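Local coordinates for multisubunit Na+/H+ antiporter, D subunit (Anoxybacillus flavithermus, PDB 6Z16), which probably takes part in exchanging sodium ions for protons across the cell membrane as the D subunit of an Mrp-type multisubunit antiporter related to complex I, at residues G361-Y366 / G429-K434; I347-R352 / E438-D443. One frame throughout, in Å; residues are numbered along the deposited sequence.

Contact 1 of 2, residues G361-Y366 / G429-K434; sequences GLITSY and GFWGEK
Leu362 lies over the ring of Phe430, with the backbones of the two loops laced together beside it. The leucine side chain can be followed outward. Leu362 CB lies 3.5 Å from Phe430 CD1; Leu362 CG passes the carbonyl oxygen of Gly429; and Leu362 CD1 sits over the face, 4.0 Å from the Phe430 centroid and 28° off the normal, a CH-pi contact. CG anti to the carbonyl carbon, beside the backbone N (chi1 -66°), lets Leu362 CD1 reach over that face. Ile363 meets Phe430 nearer the base of its side chain, at about a right angle, Ile363 CG1 3.7 Å from Phe430 CB. With an alanine at Phe430, Leu362 CD1 would probably lose its aromatic face, and a gap is likely beside Leu362 and Ile347. The backbone of Phe430 works as well: its carbonyl O accepts Leu362 N at 2.9 Å, the donor tilted 21° from the carbonyl plane, and a weak but nearly straight bond from Ile363 N. Gly361 N makes two weak bonds, to Gly429 O and Trp431 O. Its CA lies so close to the facing loop that a CB would run into Glu433 O and Lys434 N. The Trp431 ring also meets Phe181 and Phe174 of a neighbouring antiporter subunit. This is a loop-to-loop junction at the ends of membrane helices, joining the lead-in to helix 367-381 with the exit of helix 405-429 in the Mrp antiporter fold.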
loop_
_atom_site.group_PDB
_atom_site.type_symbol
_atom_site.label_atom_id
_atom_site.label_comp_id
_atom_site.label_asym_id
_atom_site.label_seq_id
_atom_site.Cartn_x
_atom_site.Cartn_y
_atom_site.Cartn_z
ATOM N N GLY D 361 -78.925 7.638 40.020
ATOM C CA GLY D 361 -79.517 8.906 39.651
ATOM C C GLY D 361 -78.728 9.714 38.644
ATOM O O GLY D 361 -78.481 10.902 38.864
ATOM N N LEU D 362 -78.347 9.099 37.528
ATOM C CA LEU D 362 -77.548 9.781 36.522
ATOM C C LEU D 362 -78.370 10.356 35.376
ATOM O O LEU D 362 -77.857 11.206 34.644
ATOM C CB LEU D 362 -76.496 8.833 35.939
ATOM C CG LEU D 362 -75.333 8.257 36.749
ATOM C CD1 LEU D 362 -74.634 7.216 35.909
ATOM C CD2 LEU D 362 -74.352 9.316 37.150
ATOM N N ILE D 363 -79.613 9.903 35.194
ATOM C CA ILE D 363 -80.509 10.478 34.191
ATOM C C ILE D 363 -80.847 11.926 34.524
ATOM O O ILE D 363 -80.930 12.774 33.628
ATOM C CB ILE D 363 -81.766 9.592 34.053
ATOM C CG1 ILE D 363 -81.426 8.306 33.318
ATOM C CG2 ILE D 363 -82.906 10.287 33.331
ATOM C CD1 ILE D 363 -80.989 8.539 31.908
ATOM N N THR D 364 -80.968 12.254 35.810
ATOM C CA THR D 364 -81.287 13.620 36.208
ATOM C C THR D 364 -80.153 14.606 35.952
ATOM O O THR D 364 -80.380 15.814 36.056
ATOM C CB THR D 364 -81.651 13.673 37.690
ATOM O OG1 THR D 364 -80.497 13.360 38.478
ATOM C CG2 THR D 364 -82.725 12.665 37.995
ATOM N N SER D 365 -78.952 14.131 35.628
ATOM C CA SER D 365 -77.818 14.998 35.363
ATOM C C SER D 365 -77.106 14.712 34.055
ATOM O O SER D 365 -76.408 15.601 33.558
ATOM C CB SER D 365 -76.798 14.903 36.504
ATOM O OG SER D 365 -77.362 15.368 37.714
ATOM N N TYR D 366 -77.243 13.520 33.482
ATOM C CA TYR D 366 -76.548 13.161 32.244
ATOM C C TYR D 366 -77.514 12.423 31.325
ATOM O O TYR D 366 -77.422 11.203 31.155
ATOM C CB TYR D 366 -75.312 12.312 32.550
ATOM C CG TYR D 366 -74.327 12.998 33.468
ATOM C CD1 TYR D 366 -73.418 13.921 32.983
ATOM C CD2 TYR D 366 -74.333 12.742 34.828
ATOM C CE1 TYR D 366 -72.538 14.561 33.828
ATOM C CE2 TYR D 366 -73.465 13.378 35.678
ATOM C CZ TYR D 366 -72.568 14.281 35.174
ATOM O OH TYR D 366 -71.697 14.908 36.023
ATOM N N GLY D 429 -77.819 2.056 38.001
ATOM C CA GLY D 429 -76.948 3.207 37.917
ATOM C C GLY D 429 -77.649 4.490 37.533
ATOM O O GLY D 429 -77.498 5.506 38.209
ATOM N N PHE D 430 -78.429 4.456 36.455
ATOM C CA PHE D 430 -79.003 5.685 35.927
ATOM C C PHE D 430 -80.300 6.069 36.634
ATOM O O PHE D 430 -80.490 7.238 36.981
ATOM C CB PHE D 430 -79.207 5.544 34.420
ATOM C CG PHE D 430 -77.922 5.515 33.637
ATOM C CD1 PHE D 430 -77.279 6.688 33.296
ATOM C CD2 PHE D 430 -77.352 4.316 33.254
ATOM C CE1 PHE D 430 -76.094 6.669 32.596
ATOM C CE2 PHE D 430 -76.173 4.291 32.541
ATOM C CZ PHE D 430 -75.547 5.466 32.211
ATOM N N TRP D 431 -81.195 5.118 36.874
ATOM C CA TRP D 431 -82.419 5.418 37.599
ATOM C C TRP D 431 -82.160 5.492 39.103
ATOM O O TRP D 431 -81.063 5.216 39.587
ATOM C CB TRP D 431 -83.491 4.377 37.291
ATOM C CG TRP D 431 -84.130 4.548 35.955
ATOM C CD1 TRP D 431 -84.024 5.624 35.133
ATOM C CD2 TRP D 431 -84.972 3.611 35.281
ATOM N NE1 TRP D 431 -84.751 5.422 33.990
ATOM C CE2 TRP D 431 -85.340 4.189 34.056
ATOM C CE3 TRP D 431 -85.448 2.338 35.595
ATOM C CZ2 TRP D 431 -86.167 3.542 33.145
ATOM C CZ3 TRP D 431 -86.267 1.695 34.688
ATOM C CH2 TRP D 431 -86.618 2.297 33.478
ATOM N N GLY D 432 -83.192 5.871 39.846
ATOM C CA GLY D 432 -83.089 6.044 41.283
ATOM C C GLY D 432 -82.868 7.492 41.662
ATOM O O GLY D 432 -82.814 8.393 40.823
ATOM N N GLU D 433 -82.737 7.719 42.964
ATOM C CA GLU D 433 -82.431 9.057 43.442
ATOM C C GLU D 433 -80.922 9.284 43.453
ATOM O O GLU D 433 -80.125 8.356 43.333
ATOM C CB GLU D 433 -83.003 9.290 44.839
ATOM C CG GLU D 433 -82.295 8.516 45.933
ATOM C CD GLU D 433 -82.822 8.843 47.314
ATOM O OE1 GLU D 433 -83.750 9.670 47.420
ATOM O OE2 GLU D 433 -82.303 8.275 48.296
ATOM N N LYS D 434 -80.532 10.541 43.628
ATOM C CA LYS D 434 -79.137 10.962 43.537
ATOM C C LYS D 434 -78.440 10.751 44.875
ATOM O O LYS D 434 -78.773 11.412 45.862
ATOM C CB LYS D 434 -79.068 12.431 43.132
ATOM C CG LYS D 434 -77.669 13.002 43.090
ATOM C CD LYS D 434 -77.683 14.445 42.640
ATOM C CE LYS D 434 -76.300 15.049 42.733
ATOM N NZ LYS D 434 -75.371 14.410 41.776
#

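Contact 2 of 2, residues I347-R352 / E438-D443; sequences IFSITR and EQKQVD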
loop_
_atom_site.group_PDB
_atom_site.type_symbol
_atom_site.label_atom_id
_atom_site.label_comp_id
_atom_site.label_asym_id
_atom_site.label_seq_id
_atom_site.Cartn_x
_atom_site.Cartn_y
_atom_site.Cartn_z
ATOM N N ILE D 347 -68.553 6.596 32.624
ATOM C CA ILE D 347 -69.294 6.472 33.880
ATOM C C ILE D 347 -68.342 6.420 35.072
ATOM O O ILE D 347 -68.607 7.028 36.118
ATOM C CB ILE D 347 -70.230 5.248 33.833
ATOM C CG1 ILE D 347 -71.256 5.401 32.719
ATOM C CG2 ILE D 347 -71.009 5.104 35.120
ATOM C CD1 ILE D 347 -72.020 4.141 32.434
ATOM N N PHE D 348 -67.199 5.736 34.921
ATOM C CA PHE D 348 -66.209 5.718 35.994
ATOM C C PHE D 348 -65.589 7.093 36.203
ATOM O O PHE D 348 -65.254 7.458 37.335
ATOM C CB PHE D 348 -65.111 4.691 35.715
ATOM C CG PHE D 348 -64.061 4.637 36.795
ATOM C CD1 PHE D 348 -64.326 4.015 38.002
ATOM C CD2 PHE D 348 -62.828 5.241 36.620
ATOM C CE1 PHE D 348 -63.380 3.981 39.004
ATOM C CE2 PHE D 348 -61.885 5.214 37.620
ATOM C CZ PHE D 348 -62.162 4.581 38.811
ATOM N N SER D 349 -65.412 7.852 35.119
ATOM C CA SER D 349 -64.914 9.219 35.234
ATOM C C SER D 349 -65.868 10.090 36.032
ATOM O O SER D 349 -65.437 10.963 36.792
ATOM C CB SER D 349 -64.701 9.811 33.843
ATOM O OG SER D 349 -64.325 11.170 33.931
ATOM N N ILE D 350 -67.168 9.851 35.886
ATOM C CA ILE D 350 -68.151 10.645 36.619
ATOM C C ILE D 350 -68.225 10.223 38.086
ATOM O O ILE D 350 -68.210 11.065 38.991
ATOM C CB ILE D 350 -69.520 10.550 35.927
ATOM C CG1 ILE D 350 -69.421 11.125 34.525
ATOM C CG2 ILE D 350 -70.561 11.304 36.701
ATOM C CD1 ILE D 350 -70.597 10.831 33.674
ATOM N N THR D 351 -68.291 8.916 38.350
ATOM C CA THR D 351 -68.659 8.425 39.675
ATOM C C THR D 351 -67.494 8.259 40.643
ATOM O O THR D 351 -67.737 8.184 41.854
ATOM C CB THR D 351 -69.373 7.080 39.550
ATOM O OG1 THR D 351 -68.512 6.144 38.898
ATOM C CG2 THR D 351 -70.629 7.233 38.743
ATOM N N ARG D 352 -66.253 8.183 40.137
ATOM C CA ARG D 352 -65.044 7.849 40.909
ATOM C C ARG D 352 -65.176 6.516 41.634
ATOM O O ARG D 352 -64.619 6.331 42.716
ATOM C CB ARG D 352 -64.657 8.952 41.904
ATOM C CG ARG D 352 -64.290 10.259 41.256
ATOM C CD ARG D 352 -63.040 10.087 40.434
ATOM N NE ARG D 352 -62.617 11.328 39.800
ATOM C CZ ARG D 352 -61.612 11.406 38.937
ATOM N NH1 ARG D 352 -60.940 10.311 38.608
ATOM N NH2 ARG D 352 -61.282 12.570 38.398
ATOM N N GLU D 438 -70.877 13.484 42.266
ATOM C CA GLU D 438 -70.879 14.935 42.353
ATOM C C GLU D 438 -70.866 15.476 40.933
ATOM O O GLU D 438 -70.291 14.850 40.038
ATOM C CB GLU D 438 -69.667 15.432 43.161
ATOM C CG GLU D 438 -69.574 16.936 43.371
ATOM C CD GLU D 438 -70.682 17.486 44.241
ATOM O OE1 GLU D 438 -71.197 16.742 45.100
ATOM O OE2 GLU D 438 -71.038 18.670 44.064
ATOM N N GLN D 439 -71.528 16.617 40.724
ATOM C CA GLN D 439 -71.738 17.152 39.384
ATOM C C GLN D 439 -70.425 17.584 38.745
ATOM O O GLN D 439 -69.745 18.488 39.238
ATOM C CB GLN D 439 -72.709 18.326 39.437
ATOM C CG GLN D 439 -73.061 18.898 38.080
ATOM C CD GLN D 439 -73.841 17.921 37.229
ATOM O OE1 GLN D 439 -74.705 17.203 37.728
ATOM N NE2 GLN D 439 -73.553 17.899 35.934
ATOM N N LYS D 440 -70.077 16.928 37.642
ATOM C CA LYS D 440 -68.826 17.170 36.938
ATOM C C LYS D 440 -69.136 17.161 35.454
ATOM O O LYS D 440 -69.648 16.164 34.939
ATOM C CB LYS D 440 -67.783 16.102 37.295
ATOM C CG LYS D 440 -66.375 16.330 36.741
ATOM C CD LYS D 440 -66.093 15.548 35.461
ATOM C CE LYS D 440 -65.977 14.066 35.720
ATOM N NZ LYS D 440 -65.661 13.326 34.468
ATOM N N GLN D 441 -68.829 18.259 34.773
ATOM C CA GLN D 441 -69.110 18.372 33.349
ATOM C C GLN D 441 -68.159 17.483 32.561
ATOM O O GLN D 441 -66.941 17.676 32.606
ATOM C CB GLN D 441 -68.971 19.822 32.889
ATOM C CG GLN D 441 -69.995 20.792 33.463
ATOM C CD GLN D 441 -69.606 21.323 34.831
ATOM O OE1 GLN D 441 -68.452 21.217 35.246
ATOM N NE2 GLN D 441 -70.571 21.898 35.539
ATOM N N VAL D 442 -68.705 16.511 31.845
ATOM C CA VAL D 442 -67.894 15.744 30.917
ATOM C C VAL D 442 -67.645 16.574 29.663
ATOM O O VAL D 442 -68.336 17.557 29.390
ATOM C CB VAL D 442 -68.556 14.402 30.574
ATOM C CG1 VAL D 442 -68.708 13.572 31.815
ATOM C CG2 VAL D 442 -69.899 14.628 29.925
ATOM N N ASP D 443 -66.645 16.167 28.888
ATOM C CA ASP D 443 -66.271 16.933 27.711
ATOM C C ASP D 443 -65.580 16.044 26.690
ATOM O O ASP D 443 -64.794 15.166 27.048
ATOM C CB ASP D 443 -65.374 18.123 28.092
ATOM C CG ASP D 443 -64.200 17.727 28.972
ATOM O OD1 ASP D 443 -64.124 16.562 29.412
ATOM O OD2 ASP D 443 -63.347 18.597 29.234
#
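Ser349 and Lys440 are brought together by their torsions: the serine OG stands opposite its own backbone N (chi1 175°), while the lysine chain leaves extended and then bends at chi2 (-98°) and chi3 (-70°), turning its ammonium group onto the helix. The arrangement joins the last turn of transmembrane helix 320-351 to the irregular loop between helices 405-429 and 446-461, within the membrane fold of the Mrp antiporters. Lys440 NZ donates to Ser349 OG at 2.6 Å and, weakly, to Ser349 O at 3.3 Å, so one ammonium group donates to both the hydroxyl and the carbonyl of the same serine. The negative end of the helix dipole probably adds to the attraction for the lysine ammonium. Some opposition probably comes from the guanidinium of Arg352, whose NH2 lies 5.9 Å from Lys440 NZ; Ser349 O lies above one face of that guanidinium, toward its rim. Arg352 leaves helical geometry with a positive phi and so marks where the helix stops. On the loop, Lys440 and Val442 both set their CB toward the helix, two residues apart, and the second of them brings a branched apolar side chain. The apolar share of the contact belongs to Ile350 and Val442, which cross obliquely, Val442 CG1 lying 3.7 Å from Ile350 CG1 and 3.8 Å from Ile350 CD1.

Both contacts use the loop that follows helix 405-429, contact 1 at its start and contact 2 farther along, and their centres lie 12 Å apart. Along the chain, contact 1 is nested inside the loop that contact 2 closes. Contact 1 is buried and pairs loop with loop through main-chain bonds and aromatic packing, whereas contact 2 lies at the surface, sets a loop against a helix end and combines a lysine's hydrogen bonds with one apolar pair. Tyr366 bridges them: its OH is 2.6 Å from Lys440 O, a probable hydrogen bond, and its CE2 packs on Ile350 CG2. Phe430 likewise touches Ile347, so helix 320-351, one partner in contact 2, also borders contact 1.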